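Local coordinates for uncharacterized Thioredoxin-like protein (Aeropyrum pernix, PDB 3HA9) that is of unknown function but, as a member of the thioredoxin-like superfamily, probably acts as an oxidoreductase in thiol-disulfide or antioxidant chemistry, at residues A[53-58]-A[148-153]; A[131-136]-A[144-149]. One frame throughout, in Å; residues are numbered along the deposited sequence.

Contact 1: A[53-58]-A[148-153]; sequences VYMADL and TTPSLG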
loop_
_atom_site.group_PDB
_atom_site.type_symbol
_atom_site.label_atom_id
_atom_site.label_comp_id
_atom_site.label_asym_id
_atom_site.label_seq_id
_atom_site.Cartn_x
_atom_site.Cartn_y
_atom_site.Cartn_z
ATOM N N VAL A 53 -6.370 0.349 13.258
ATOM C CA VAL A 53 -7.632 -0.344 13.515
ATOM C C VAL A 53 -8.802 0.428 12.890
ATOM O O VAL A 53 -9.684 -0.174 12.234
ATOM C CB VAL A 53 -7.849 -0.606 15.035
ATOM C CG1 VAL A 53 -9.222 -1.217 15.296
ATOM C CG2 VAL A 53 -6.740 -1.542 15.563
ATOM N N TYR A 54 -8.825 1.745 13.107
ATOM C CA TYR A 54 -9.856 2.579 12.487
ATOM C C TYR A 54 -9.709 2.580 10.955
ATOM O O TYR A 54 -10.707 2.482 10.228
ATOM C CB TYR A 54 -9.853 4.018 13.044
ATOM C CG TYR A 54 -10.789 4.923 12.278
ATOM C CD1 TYR A 54 -12.172 4.731 12.342
ATOM C CD2 TYR A 54 -10.300 5.945 11.453
ATOM C CE1 TYR A 54 -13.044 5.537 11.616
ATOM C CE2 TYR A 54 -11.166 6.757 10.730
ATOM C CZ TYR A 54 -12.538 6.549 10.819
ATOM O OH TYR A 54 -13.418 7.339 10.110
ATOM N N MET A 55 -8.478 2.714 10.450
ATOM C CA MET A 55 -8.299 2.652 8.985
ATOM C C MET A 55 -8.812 1.329 8.410
ATOM O O MET A 55 -9.415 1.302 7.339
ATOM C CB MET A 55 -6.826 2.889 8.562
ATOM C CG MET A 55 -6.641 3.021 7.034
ATOM S SD MET A 55 -7.659 4.279 6.184
ATOM C CE MET A 55 -7.064 5.699 7.020
ATOM N N ALA A 56 -8.580 0.225 9.120
ATOM C CA ALA A 56 -9.042 -1.072 8.628
ATOM C C ALA A 56 -10.572 -1.074 8.528
ATOM O O ALA A 56 -11.142 -1.567 7.556
ATOM C CB ALA A 56 -8.552 -2.207 9.533
ATOM N N ASP A 57 -11.209 -0.466 9.520
ATOM C CA ASP A 57 -12.672 -0.305 9.530
ATOM C C ASP A 57 -13.164 0.399 8.253
ATOM O O ASP A 57 -14.082 -0.087 7.584
ATOM C CB ASP A 57 -13.101 0.413 10.814
ATOM C CG ASP A 57 -14.605 0.700 10.868
ATOM O OD1 ASP A 57 -15.328 -0.049 11.561
ATOM O OD2 ASP A 57 -15.060 1.684 10.234
ATOM N N LEU A 58 -12.499 1.495 7.885
ATOM C CA LEU A 58 -12.859 2.249 6.681
ATOM C C LEU A 58 -12.679 1.469 5.394
ATOM O O LEU A 58 -13.561 1.471 4.541
ATOM C CB LEU A 58 -12.086 3.564 6.597
ATOM C CG LEU A 58 -12.344 4.579 7.696
ATOM C CD1 LEU A 58 -11.813 5.942 7.254
ATOM C CD2 LEU A 58 -13.850 4.661 7.996
ATOM N N THR A 148 -1.056 10.531 4.905
ATOM C CA THR A 148 -1.250 9.869 6.191
ATOM C C THR A 148 -2.696 10.020 6.663
ATOM O O THR A 148 -3.299 11.092 6.530
ATOM C CB THR A 148 -0.275 10.411 7.261
ATOM O OG1 THR A 148 1.067 10.105 6.875
ATOM C CG2 THR A 148 -0.532 9.755 8.593
ATOM N N THR A 149 -3.240 8.919 7.179
ATOM C CA THR A 149 -4.564 8.877 7.813
ATOM C C THR A 149 -5.616 9.775 7.137
ATOM O O THR A 149 -6.105 10.730 7.759
ATOM C CB THR A 149 -4.479 9.190 9.343
ATOM O OG1 THR A 149 -3.930 10.505 9.545
ATOM C CG2 THR A 149 -3.617 8.149 10.070
ATOM N N PRO A 150 -5.958 9.488 5.862
ATOM C CA PRO A 150 -7.057 10.252 5.257
ATOM C C PRO A 150 -8.394 9.913 5.914
ATOM O O PRO A 150 -8.572 8.799 6.400
ATOM C CB PRO A 150 -7.061 9.765 3.805
ATOM C CG PRO A 150 -6.431 8.410 3.859
ATOM C CD PRO A 150 -5.367 8.533 4.900
ATOM N N SER A 151 -9.327 10.863 5.924
ATOM C CA SER A 151 -10.653 10.617 6.478
ATOM C C SER A 151 -11.520 9.806 5.515
ATOM O O SER A 151 -11.193 9.689 4.333
ATOM C CB SER A 151 -11.339 11.946 6.766
ATOM O OG SER A 151 -11.642 12.611 5.547
ATOM N N LEU A 152 -12.633 9.261 6.019
ATOM C CA LEU A 152 -13.589 8.535 5.170
ATOM C C LEU A 152 -14.098 9.423 4.035
ATOM O O LEU A 152 -14.214 8.974 2.891
ATOM C CB LEU A 152 -14.779 8.000 5.991
ATOM C CG LEU A 152 -15.854 7.226 5.220
ATOM C CD1 LEU A 152 -15.239 6.079 4.420
ATOM C CD2 LEU A 152 -16.959 6.705 6.158
ATOM N N GLY A 153 -14.411 10.676 4.373
ATOM C CA GLY A 153 -14.851 11.667 3.402
ATOM C C GLY A 153 -13.865 11.864 2.264
ATOM O O GLY A 153 -14.264 11.942 1.095
HETATM O O HOH W 1 -12.864 9.584 8.926
#
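This is apolar packing between the first turns of helix 52-65 and the loop and first residue of helix 152-161. M55 and L58 reach across from the first helix; T149, P150 and L152 receive them. The side chain of M55 starts anti to its own nitrogen (chi1 -172°) and then bends at chi2 and chi3. The two bends bring its methyl CE, and not the sulfur, against the loop. M55 CE lies 3.5 Å from P150 O and 3.9 Å from P150 CD, so the methyl sits beside both the carbonyl and the ring. The two side chains cross at about a right angle. One turn further on, L58 meets the start of the next helix with both methyls. L58 CD1 comes within 3.8 Å of L152 CB and also lies against the backbone there, 3.6 Å from L152 N. L58 CD2 sits among the carbons of the L152 side chain, 4.0 Å from L152 CB and near both its methyls.

The setting is that of a thioredoxin-like fold. Helix 52-65 begins at C52, the second cysteine of the CxxC motif, which is disulfide-bonded to C49. Helix 152-161 follows the last strand of the central sheet, and its N-cap position is held by S151. M55 also packs on W43 of strand 39-45, close to the disulfide but not touching it.

The polar link between the segments runs through water. One water molecule lies 2.6 Å from Y54 OH, in the plane of the ring at its edge, and accepts a hydrogen bond from L152 N at 2.9 Å. The Y54 ring also lays one face over L58 CG, 3.7 Å above the ring plane and toward its rim.

Contact 2: A[131-136]-A[144-149]; sequences IDYIVI and LYAGTT
A beta hairpin at the edge of the central sheet pairs strands 133-138 and 143-148 antiparallel. I134 and G147 form a hydrogen-bonded pair, with I134 N to G147 O at 3.0 Å and G147 N to I134 O at 2.9 Å. T149 N continues the pairing to D132 O. At the other end a classic beta bulge sets two residues, L144 and Y145, opposite I136. I136 N bonds to Y145 O. I136 O takes a bond from L144 N at 2.8 Å and a weak one from Y145 N.

The Y133 ring lies across the neighbouring strand. Its CG is anti to the backbone N (chi1 -173°), which carries one ring face over G147 O, 3.5 Å above the plane. T148 OG1 sits at the ring edge, 3.3 Å from Y133 CD1, and is hydrogen-bonded to S130. Y133 OH reaches A146 CB at 3.5 Å. With an alanine here, the G147 backbone would probably lose the ring that covers it, and A146 CB its contact with the hydroxyl.

I134 CG2 meets Y145 CD2 at 4.0 Å. On this face I136 and Y145 pack against helix 152-161. Strand 133-138 has strand 39-45 as its other neighbour.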
loop_
_atom_site.group_PDB
_atom_site.type_symbol
_atom_site.label_atom_id
_atom_site.label_comp_id
_atom_site.label_asym_id
_atom_site.label_seq_id
_atom_site.Cartn_x
_atom_site.Cartn_y
_atom_site.Cartn_z
ATOM N N ILE A 131 3.129 5.222 9.718
ATOM C CA ILE A 131 2.720 3.815 9.777
ATOM C C ILE A 131 1.221 3.604 9.518
ATOM O O ILE A 131 0.689 2.535 9.792
ATOM C CB ILE A 131 3.114 3.166 11.139
ATOM C CG1 ILE A 131 2.437 3.905 12.291
ATOM C CG2 ILE A 131 4.639 3.154 11.302
ATOM C CD1 ILE A 131 2.639 3.241 13.653
ATOM N N ASP A 132 0.549 4.624 8.990
ATOM C CA ASP A 132 -0.845 4.493 8.553
ATOM C C ASP A 132 -0.992 5.428 7.363
ATOM O O ASP A 132 -1.520 6.540 7.470
ATOM C CB ASP A 132 -1.823 4.816 9.698
ATOM C CG ASP A 132 -3.281 4.495 9.360
ATOM O OD1 ASP A 132 -3.581 4.138 8.203
ATOM O OD2 ASP A 132 -4.159 4.654 10.257
ATOM N N TYR A 133 -0.521 4.961 6.215
ATOM C CA TYR A 133 -0.354 5.829 5.054
ATOM C C TYR A 133 -0.992 5.163 3.863
ATOM O O TYR A 133 -0.838 3.968 3.664
ATOM C CB TYR A 133 1.154 6.068 4.808
ATOM C CG TYR A 133 1.478 7.090 3.723
ATOM C CD1 TYR A 133 1.565 8.453 4.025
ATOM C CD2 TYR A 133 1.727 6.680 2.405
ATOM C CE1 TYR A 133 1.871 9.379 3.036
ATOM C CE2 TYR A 133 2.020 7.613 1.393
ATOM C CZ TYR A 133 2.097 8.954 1.730
ATOM O OH TYR A 133 2.380 9.883 0.760
ATOM N N ILE A 134 -1.700 5.956 3.063
ATOM C CA ILE A 134 -2.535 5.448 1.981
ATOM C C ILE A 134 -2.050 6.024 0.652
ATOM O O ILE A 134 -1.806 7.230 0.553
ATOM C CB ILE A 134 -4.021 5.871 2.236
ATOM C CG1 ILE A 134 -4.637 5.049 3.385
ATOM C CG2 ILE A 134 -4.871 5.803 0.952
ATOM C CD1 ILE A 134 -4.990 3.613 3.005
ATOM N N VAL A 135 -1.846 5.161 -0.341
ATOM C CA VAL A 135 -1.683 5.602 -1.744
ATOM C C VAL A 135 -2.819 5.007 -2.578
ATOM O O VAL A 135 -2.993 3.783 -2.615
ATOM C CB VAL A 135 -0.327 5.155 -2.333
ATOM C CG1 VAL A 135 -0.160 5.669 -3.783
ATOM C CG2 VAL A 135 0.807 5.665 -1.467
ATOM N N ILE A 136 -3.586 5.862 -3.252
ATOM C CA ILE A 136 -4.645 5.377 -4.152
ATOM C C ILE A 136 -4.235 5.651 -5.593
ATOM O O ILE A 136 -3.880 6.786 -5.921
ATOM C CB ILE A 136 -6.000 6.043 -3.865
ATOM C CG1 ILE A 136 -6.375 5.840 -2.397
ATOM C CG2 ILE A 136 -7.087 5.468 -4.800
ATOM C CD1 ILE A 136 -7.615 6.620 -1.956
ATOM N N LEU A 144 -4.182 9.176 -7.255
ATOM C CA LEU A 144 -5.403 9.912 -6.955
ATOM C C LEU A 144 -5.370 10.535 -5.562
ATOM O O LEU A 144 -6.091 11.501 -5.280
ATOM C CB LEU A 144 -6.603 8.982 -7.114
ATOM C CG LEU A 144 -7.242 8.773 -8.492
ATOM C CD1 LEU A 144 -6.351 9.133 -9.693
ATOM C CD2 LEU A 144 -7.865 7.353 -8.629
ATOM N N TYR A 145 -4.544 9.959 -4.693
ATOM C CA TYR A 145 -4.298 10.463 -3.343
ATOM C C TYR A 145 -3.085 9.738 -2.755
ATOM O O TYR A 145 -2.913 8.532 -2.984
ATOM C CB TYR A 145 -5.514 10.215 -2.430
ATOM C CG TYR A 145 -5.263 10.597 -0.995
ATOM C CD1 TYR A 145 -5.471 11.903 -0.554
ATOM C CD2 TYR A 145 -4.792 9.650 -0.075
ATOM C CE1 TYR A 145 -5.227 12.257 0.773
ATOM C CE2 TYR A 145 -4.543 9.996 1.234
ATOM C CZ TYR A 145 -4.757 11.298 1.655
ATOM O OH TYR A 145 -4.502 11.621 2.971
ATOM N N ALA A 146 -2.254 10.457 -2.010
ATOM C CA ALA A 146 -1.290 9.806 -1.114
ATOM C C ALA A 146 -1.148 10.656 0.131
ATOM O O ALA A 146 -0.890 11.856 0.044
ATOM C CB ALA A 146 0.046 9.619 -1.784
ATOM N N GLY A 147 -1.321 10.042 1.294
ATOM C CA GLY A 147 -1.212 10.792 2.528
ATOM C C GLY A 147 -1.432 9.962 3.767
ATOM O O GLY A 147 -1.932 8.835 3.701
ATOM N N THR A 148 -1.056 10.531 4.905
ATOM C CA THR A 148 -1.250 9.869 6.191
ATOM C C THR A 148 -2.696 10.020 6.663
ATOM O O THR A 148 -3.299 11.092 6.530
ATOM C CB THR A 148 -0.275 10.411 7.261
ATOM O OG1 THR A 148 1.067 10.105 6.875
ATOM C CG2 THR A 148 -0.532 9.755 8.593
ATOM N N THR A 149 -3.240 8.919 7.179
ATOM C CA THR A 149 -4.564 8.877 7.813
ATOM C C THR A 149 -5.616 9.775 7.137
ATOM O O THR A 149 -6.105 10.730 7.759
ATOM C CB THR A 149 -4.479 9.190 9.343
ATOM O OG1 THR A 149 -3.930 10.505 9.545
ATOM C CG2 THR A 149 -3.617 8.149 10.070
#

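In the fold
The two contacts share T148 and T149, where the second strand of the hairpin runs into the loop before helix 152-161. Their centres are 10 Å apart and they touch directly. P150 of contact 1 rests on Y145 and I134 of contact 2: P150 CB lies 3.3 Å from Y145 OH, and P150 CG lies 3.8 Å from I134 CG1. M55 forms the other join, with its CG 3.5 Å from D132 OD1. D132 touches C52 of the C49-C52 disulfide, the probable redox site, and is hydrogen-bonded to S51 and W43. Contact 1 packs the helix that starts at C52 against the 148-153 segment, and contact 2 supplies D132 beside that cysteine.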